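Local coordinates for protein carbonic anhydrase (Coccomyxa sp. PA, PDB 3UCJ) that probably catalyses the reversible hydration of carbon dioxide to hydrogencarbonate, as a zinc-dependent beta-class carbonic anhydrase, at residues 143-146 / 147-150. Numbering follows the deposited sequence.
Sequences GLSA and DDAW
S145 caps the start of helix 146-167 by accepting a hydrogen bond from the backbone of D148. The S145 OG to D148 N distance is 3.1 Å, and the N-H points fairly well at the oxygen (153°). The torsion that allows this sets OG between the backbone N and the carbonyl carbon (chi1 69°), turned to the first turn of the helix. The D148 carboxylate folds back toward the cap, and its OD2 lies 3.0 Å from S145 OG. D148 holds the N3 position of a capping box, but a water stands between: it accepts from S145 N at 2.8 Å and donates to D148 OD2. The carboxylates of D147 and D148, both in the first turn, are likely to interact favourably with the helix dipole. With an alanine in place of S145 the hydroxyl is gone, and D148 N would probably lose its side-chain cap.

Behind the cap the regular helix bonds begin. A149 N donates to S145 O at 2.8 Å, nearly straight (164°), and W150 N donates to A146 O at 3.0 Å. L144 packs its CB 4.0 Å from A149 CB, an N'-to-N4 hydrophobic staple. Its CD1 rests 3.8 Å from D148 O.

The turn links helix 138-141 to helix 146-167. A149 packs on L113 of helix 107-114 and on L226 of the second subunit; that subunit also makes backbone hydrogen bonds to G143 and L144. W150 reaches away from the cap, touches K110 of helix 107-114 and donates from NE1 to the carbonyl O of the zinc ligand C106, after strand 97-103.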
loop_
_atom_site.group_PDB
_atom_site.type_symbol
_atom_site.label_atom_id
_atom_site.label_comp_id
_atom_site.label_asym_id
_atom_site.label_seq_id
_atom_site.Cartn_x
_atom_site.Cartn_y
_atom_site.Cartn_z
ATOM N N GLY A 143 -12.536 8.836 30.367
ATOM C CA GLY A 143 -13.395 9.645 31.201
ATOM C C GLY A 143 -14.037 10.858 30.574
ATOM O O GLY A 143 -14.711 11.615 31.283
ATOM N N LEU A 144 -13.848 11.115 29.278
ATOM C CA LEU A 144 -14.494 12.278 28.677
ATOM C C LEU A 144 -15.867 11.824 28.194
ATOM O O LEU A 144 -16.050 10.644 27.898
ATOM C CB LEU A 144 -13.638 12.806 27.484
ATOM C CG LEU A 144 -12.306 13.509 27.762
ATOM C CD1 LEU A 144 -11.860 14.231 26.457
ATOM C CD2 LEU A 144 -12.420 14.561 28.789
ATOM N N SER A 145 -16.838 12.728 28.113
ATOM C CA SER A 145 -18.109 12.430 27.452
ATOM C C SER A 145 -17.835 11.970 25.999
ATOM O O SER A 145 -16.770 12.286 25.436
ATOM C CB SER A 145 -19.009 13.695 27.436
ATOM O OG SER A 145 -18.491 14.722 26.563
ATOM N N ALA A 146 -18.749 11.186 25.442
ATOM C CA ALA A 146 -18.660 10.698 24.034
ATOM C C ALA A 146 -18.298 11.860 23.094
ATOM O O ALA A 146 -17.321 11.777 22.288
ATOM C CB ALA A 146 -19.958 10.045 23.601
ATOM N N ASP A 147 -19.066 12.942 23.197
ATOM C CA ASP A 147 -18.813 14.137 22.421
ATOM C C ASP A 147 -17.492 14.808 22.635
ATOM O O ASP A 147 -16.854 15.238 21.648
ATOM C CB ASP A 147 -19.962 15.132 22.536
ATOM C CG ASP A 147 -21.139 14.739 21.648
ATOM O OD1 ASP A 147 -22.200 15.382 21.790
ATOM O OD2 ASP A 147 -21.045 13.783 20.797
ATOM N N ASP A 148 -17.031 14.928 23.858
ATOM C CA ASP A 148 -15.774 15.586 24.088
ATOM C C ASP A 148 -14.584 14.730 23.673
ATOM O O ASP A 148 -13.580 15.227 23.249
ATOM C CB ASP A 148 -15.641 15.950 25.541
ATOM C CG ASP A 148 -16.620 16.993 25.963
ATOM O OD1 ASP A 148 -17.170 17.673 25.106
ATOM O OD2 ASP A 148 -16.841 17.116 27.164
ATOM N N ALA A 149 -14.723 13.433 23.834
ATOM C CA ALA A 149 -13.724 12.494 23.407
ATOM C C ALA A 149 -13.563 12.535 21.895
ATOM O O ALA A 149 -12.486 12.442 21.390
ATOM C CB ALA A 149 -14.107 11.129 23.855
ATOM N N TRP A 150 -14.670 12.686 21.205
ATOM C CA TRP A 150 -14.690 12.804 19.778
ATOM C C TRP A 150 -13.920 14.027 19.334
ATOM O O TRP A 150 -13.084 13.954 18.500
ATOM C CB TRP A 150 -16.123 12.874 19.290
ATOM C CG TRP A 150 -16.327 12.681 17.830
ATOM C CD1 TRP A 150 -15.380 12.570 16.868
ATOM C CD2 TRP A 150 -17.576 12.615 17.158
ATOM N NE1 TRP A 150 -15.958 12.409 15.659
ATOM C CE2 TRP A 150 -17.309 12.432 15.806
ATOM C CE3 TRP A 150 -18.900 12.675 17.573
ATOM C CZ2 TRP A 150 -18.297 12.305 14.880
ATOM C CZ3 TRP A 150 -19.869 12.549 16.652
ATOM C CH2 TRP A 150 -19.578 12.366 15.321
HETATM O O HOH W 1 -16.306 15.401 28.903
#